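Side-chain contacts in S-adenosylmethionine tRNA ribosyltransferase (Rhodococcus sp., PDB 2NS0), which is of unproven function, possibly transferring a ribosyl group to tRNA, and has a winged-helix-like fold that may bind nucleic acid: residues Glu10-Leu15 against Ala23-Ser28; Asp29-Val34 against Glu44-Ala49. All blocks are in the same frame, centred on the assembly; numbering follows the deposited sequence.

How the contacts relate
Contact 1 (Glu10-Leu15 against Ala23-Ser28) and contact 2 (Asp29-Val34 against Glu44-Ala49) both lie in the core of this small chain, their centres 8 Å apart, and neither has a hydrogen bond between its segments. Both draw on helix 27-34. Contact 1 sets helix 5-18 against the extended lead-in to that helix and relies on one isoleucine, whose CD1 and CG2 both touch Leu15; contact 2 sets the helix itself against helix 43-55 through short, branched valines and an alanine. They also touch directly: Leu15 CD1 lies 3.6 Å from Val30 N, and Pro27 CA 3.7 Å from Val46 CG1. Some polar side chains find partners outside the two pairings, such as Asp29 OD2 with Cys26 N.

Contact 1 (Glu10-Leu15 against Ala23-Ser28); sequences ECIRAL and ASICPS
Ile25 lays its CD1 methyl against the flank of helix 5-18, 4.0 Å from Leu15 CB, and in doing so overlaps the base of that side chain and not its branched end. A second branch helps: Ile25 CG2 stands 4.1 Å from the same Leu15 CB, and the methylene is thus met by two methyls of one residue. The first torsion explains the reach, since CG1 sits between the backbone N and the carbonyl carbon (chi1 61°) and the chain beyond it is extended (chi2 173°), carrying CD1 out to the helix. There the methyl also comes within 4.1 Å of the carbonyl oxygen Ile12 O, a van der Waals approach, while Ile12 CG2 is a looser neighbour at 4.4 Å. The two segments bury 139 Å² in all; no hydrogen bond crosses, and the contacts between side chains are all apolar. Ile25 is also tied by backbone hydrogen bonds to Ile79 of strand 78-81, and its side chain touches Val30. One residue on, Cys26 occupies the N-cap position of helix 27-34, its backbone N hydrogen-bonded to Asp29 OD2. A first helix packed on an extended segment that pairs with a late strand, just before the second helix, is the pattern of a winged helix-turn-helix domain, consistent with the helix-turn-helix relationship of this family.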
loop_
_atom_site.group_PDB
_atom_site.type_symbol
_atom_site.label_atom_id
_atom_site.label_comp_id
_atom_site.label_asym_id
_atom_site.label_seq_id
_atom_site.Cartn_x
_atom_site.Cartn_y
_atom_site.Cartn_z
ATOM N N GLU A 10 5.740 5.953 -4.350
ATOM C CA GLU A 10 7.146 5.533 -4.501
ATOM C C GLU A 10 7.566 4.680 -3.335
ATOM O O GLU A 10 8.317 3.744 -3.496
ATOM C CB GLU A 10 8.063 6.767 -4.615
ATOM C CG GLU A 10 9.548 6.541 -4.212
ATOM C CD GLU A 10 10.305 5.540 -5.090
ATOM O OE1 GLU A 10 9.710 5.021 -6.059
ATOM O OE2 GLU A 10 11.517 5.269 -4.813
ATOM N N CYS A 11 7.045 4.985 -2.150
ATOM C CA CYS A 11 7.334 4.183 -0.964
ATOM C C CYS A 11 6.699 2.788 -1.043
ATOM O O CYS A 11 7.368 1.814 -0.703
ATOM C CB CYS A 11 6.898 4.906 0.305
ATOM S SG CYS A 11 7.284 3.949 1.778
ATOM N N ILE A 12 5.430 2.685 -1.466
ATOM C CA ILE A 12 4.799 1.368 -1.739
ATOM C C ILE A 12 5.676 0.552 -2.688
ATOM O O ILE A 12 5.985 -0.635 -2.415
ATOM C CB ILE A 12 3.356 1.494 -2.307
ATOM C CG1 ILE A 12 2.397 2.020 -1.244
ATOM C CG2 ILE A 12 2.803 0.101 -2.790
ATOM C CD1 ILE A 12 1.086 2.620 -1.794
ATOM N N ARG A 13 6.110 1.174 -3.789
ATOM C CA ARG A 13 6.946 0.460 -4.799
ATOM C C ARG A 13 8.269 0.041 -4.200
ATOM O O ARG A 13 8.711 -1.065 -4.402
ATOM C CB ARG A 13 7.204 1.292 -6.056
ATOM C CG ARG A 13 5.954 1.492 -6.884
ATOM C CD ARG A 13 6.292 2.208 -8.168
ATOM N NE ARG A 13 5.111 2.591 -8.922
ATOM C CZ ARG A 13 4.763 3.841 -9.192
ATOM N NH1 ARG A 13 5.482 4.839 -8.722
ATOM N NH2 ARG A 13 3.685 4.101 -9.929
ATOM N N ALA A 14 8.883 0.931 -3.453
ATOM C CA ALA A 14 10.187 0.686 -2.876
ATOM C C ALA A 14 10.109 -0.456 -1.882
ATOM O O ALA A 14 11.005 -1.310 -1.866
ATOM C CB ALA A 14 10.705 1.935 -2.181
ATOM N N LEU A 15 9.084 -0.454 -1.015
ATOM C CA LEU A 15 8.966 -1.532 -0.022
ATOM C C LEU A 15 8.640 -2.864 -0.706
ATOM O O LEU A 15 9.244 -3.860 -0.388
ATOM C CB LEU A 15 7.933 -1.225 1.050
ATOM C CG LEU A 15 8.241 -0.037 1.979
ATOM C CD1 LEU A 15 7.066 0.287 2.862
ATOM C CD2 LEU A 15 9.471 -0.281 2.797
ATOM N N ALA A 23 5.341 -12.085 -1.607
ATOM C CA ALA A 23 5.247 -11.303 -0.363
ATOM C C ALA A 23 4.307 -10.095 -0.448
ATOM O O ALA A 23 3.865 -9.685 -1.526
ATOM C CB ALA A 23 6.625 -10.865 0.111
ATOM N N SER A 24 3.979 -9.538 0.714
ATOM C CA SER A 24 3.144 -8.375 0.766
ATOM C C SER A 24 3.585 -7.477 1.920
ATOM O O SER A 24 4.427 -7.863 2.739
ATOM C CB SER A 24 1.681 -8.772 0.910
ATOM O OG SER A 24 1.453 -9.272 2.210
ATOM N N ILE A 25 3.031 -6.251 1.923
ATOM C CA ILE A 25 3.259 -5.246 2.937
ATOM C C ILE A 25 1.901 -4.826 3.406
ATOM O O ILE A 25 0.899 -5.194 2.809
ATOM C CB ILE A 25 4.077 -3.984 2.426
ATOM C CG1 ILE A 25 3.347 -3.238 1.290
ATOM C CG2 ILE A 25 5.531 -4.388 2.060
ATOM C CD1 ILE A 25 4.000 -1.914 0.879
ATOM N N CYS A 26 1.875 -4.067 4.490
ATOM C CA CYS A 26 0.626 -3.511 4.988
ATOM C C CYS A 26 0.789 -1.991 4.981
ATOM O O CYS A 26 1.921 -1.463 4.853
ATOM C CB CYS A 26 0.325 -4.042 6.403
ATOM S SG CYS A 26 1.634 -3.707 7.594
ATOM N N PRO A 27 -0.333 -1.271 5.061
ATOM C CA PRO A 27 -0.288 0.203 5.064
ATOM C C PRO A 27 0.633 0.797 6.158
ATOM O O PRO A 27 1.334 1.760 5.902
ATOM C CB PRO A 27 -1.754 0.606 5.335
ATOM C CG PRO A 27 -2.561 -0.545 4.840
ATOM C CD PRO A 27 -1.708 -1.802 5.081
ATOM N N SER A 28 0.655 0.219 7.353
ATOM C CA SER A 28 1.565 0.730 8.379
ATOM C C SER A 28 3.050 0.622 8.002
ATOM O O SER A 28 3.833 1.434 8.458
ATOM C CB SER A 28 1.269 0.158 9.788
ATOM O OG SER A 28 1.733 -1.189 9.983
#

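Contact 2 (Asp29-Val34 against Glu44-Ala49); sequences DVARAV and EPVREA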
loop_
_atom_site.group_PDB
_atom_site.type_symbol
_atom_site.label_atom_id
_atom_site.label_comp_id
_atom_site.label_asym_id
_atom_site.label_seq_id
_atom_site.Cartn_x
_atom_site.Cartn_y
_atom_site.Cartn_z
ATOM N N ASP A 29 3.435 -0.355 7.178
ATOM C CA ASP A 29 4.824 -0.461 6.707
ATOM C C ASP A 29 5.190 0.795 5.886
ATOM O O ASP A 29 6.293 1.327 6.015
ATOM C CB ASP A 29 5.021 -1.678 5.777
ATOM C CG ASP A 29 4.996 -3.032 6.509
ATOM O OD1 ASP A 29 5.290 -3.134 7.727
ATOM O OD2 ASP A 29 4.702 -4.024 5.829
ATOM N N VAL A 30 4.280 1.226 5.006
ATOM C CA VAL A 30 4.437 2.462 4.231
ATOM C C VAL A 30 4.445 3.696 5.156
ATOM O O VAL A 30 5.348 4.511 5.096
ATOM C CB VAL A 30 3.291 2.600 3.152
ATOM C CG1 VAL A 30 3.600 3.743 2.130
ATOM C CG2 VAL A 30 3.057 1.303 2.435
ATOM N N ALA A 31 3.417 3.863 5.991
ATOM C CA ALA A 31 3.323 5.030 6.870
ATOM C C ALA A 31 4.574 5.169 7.750
ATOM O O ALA A 31 5.060 6.277 7.911
ATOM C CB ALA A 31 2.080 4.982 7.707
ATOM N N ARG A 32 5.099 4.058 8.276
ATOM C CA ARG A 32 6.258 4.076 9.163
ATOM C C ARG A 32 7.494 4.424 8.348
ATOM O O ARG A 32 8.399 5.061 8.839
ATOM C CB ARG A 32 6.509 2.729 9.868
ATOM C CG ARG A 32 5.633 2.395 11.124
ATOM C CD ARG A 32 6.031 1.019 11.873
ATOM N NE ARG A 32 5.101 0.716 12.981
ATOM C CZ ARG A 32 5.171 1.238 14.225
ATOM N NH1 ARG A 32 6.147 2.089 14.610
ATOM N NH2 ARG A 32 4.272 0.891 15.130
ATOM N N ALA A 33 7.556 3.970 7.108
ATOM C CA ALA A 33 8.746 4.255 6.302
ATOM C C ALA A 33 8.808 5.741 5.983
ATOM O O ALA A 33 9.868 6.288 6.024
ATOM C CB ALA A 33 8.781 3.423 5.024
ATOM N N VAL A 34 7.679 6.390 5.672
ATOM C CA VAL A 34 7.665 7.843 5.407
ATOM C C VAL A 34 7.657 8.735 6.657
ATOM O O VAL A 34 8.203 9.812 6.610
ATOM C CB VAL A 34 6.554 8.301 4.411
ATOM C CG1 VAL A 34 6.720 7.598 3.039
ATOM C CG2 VAL A 34 5.183 8.019 4.954
ATOM N N GLU A 44 -5.018 6.680 6.044
ATOM C CA GLU A 44 -5.927 6.892 4.897
ATOM C C GLU A 44 -5.202 7.373 3.614
ATOM O O GLU A 44 -5.493 6.871 2.552
ATOM C CB GLU A 44 -7.132 7.779 5.262
ATOM C CG GLU A 44 -7.998 7.155 6.370
ATOM C CD GLU A 44 -8.516 5.757 5.995
ATOM O OE1 GLU A 44 -9.292 5.674 5.016
ATOM O OE2 GLU A 44 -8.137 4.749 6.656
ATOM N N PRO A 45 -4.277 8.351 3.704
ATOM C CA PRO A 45 -3.446 8.627 2.519
ATOM C C PRO A 45 -2.756 7.394 1.875
ATOM O O PRO A 45 -2.699 7.298 0.637
ATOM C CB PRO A 45 -2.414 9.643 3.055
ATOM C CG PRO A 45 -3.151 10.369 4.112
ATOM C CD PRO A 45 -3.987 9.315 4.795
ATOM N N VAL A 46 -2.257 6.458 2.694
ATOM C CA VAL A 46 -1.597 5.256 2.179
ATOM C C VAL A 46 -2.599 4.359 1.469
ATOM O O VAL A 46 -2.291 3.805 0.424
ATOM C CB VAL A 46 -0.852 4.444 3.286
ATOM C CG1 VAL A 46 -0.545 3.080 2.776
ATOM C CG2 VAL A 46 0.480 5.110 3.699
ATOM N N ARG A 47 -3.799 4.196 2.026
ATOM C CA ARG A 47 -4.898 3.482 1.325
ATOM C C ARG A 47 -5.269 4.094 -0.010
ATOM O O ARG A 47 -5.527 3.362 -0.977
ATOM C CB ARG A 47 -6.145 3.365 2.199
ATOM C CG ARG A 47 -5.909 2.489 3.415
ATOM C CD ARG A 47 -7.206 2.261 4.210
ATOM N NE ARG A 47 -7.119 1.094 5.094
ATOM C CZ ARG A 47 -7.913 0.011 5.037
ATOM N NH1 ARG A 47 -8.890 -0.117 4.131
ATOM N NH2 ARG A 47 -7.738 -0.971 5.895
ATOM N N GLU A 48 -5.289 5.422 -0.091
ATOM C CA GLU A 48 -5.598 6.099 -1.352
ATOM C C GLU A 48 -4.524 5.812 -2.381
ATOM O O GLU A 48 -4.830 5.500 -3.525
ATOM C CB GLU A 48 -5.791 7.613 -1.179
ATOM C CG GLU A 48 -7.010 7.992 -0.377
ATOM C CD GLU A 48 -8.298 7.718 -1.116
ATOM O OE1 GLU A 48 -8.314 7.749 -2.376
ATOM O OE2 GLU A 48 -9.314 7.479 -0.435
ATOM N N ALA A 49 -3.265 5.895 -1.955
ATOM C CA ALA A 49 -2.128 5.565 -2.822
ATOM C C ALA A 49 -2.168 4.137 -3.359
ATOM O O ALA A 49 -2.022 3.923 -4.588
ATOM C CB ALA A 49 -0.794 5.853 -2.103
#
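Val46 inserts its two methyls against Val30, with CG2 3.8 Å from Val30 CG1 and CG1 4.0 Å from Val30 CG2, so that each branch of one valine has a counterpart on the other. Both Val46 methyls reach down to the branch carbon of Val30, whose CB lies 3.8 Å from Val46 CG2. With CG1 anti to the backbone N (chi1 164°), Val46 turns both methyls to Val30. Val46 CG2 also reaches beside the next residue, 3.9 Å from the backbone Ala31 N and 4.3 Å from Ala31 CB; the small alanine lets the backbones draw near, the CA atoms of Ala31 and Val46 being 6.8 Å apart. These are the second and third helices of what is probably a winged helix-turn-helix fold. Were Val46 shortened to an alanine, a gap would probably open beside Val30, which would lose both methyls that meet it, and Ala31 would lose the CG2 methyl beside its N and CB. Farther out, Cys11 and Ile12 of helix 5-18 touch Val30, while Trp39 lies against Ala31. On helix 43-55, Arg47 sends NH1 to a hydrogen bond with Pro70 O, tying that helix to the loop after strand 66-67.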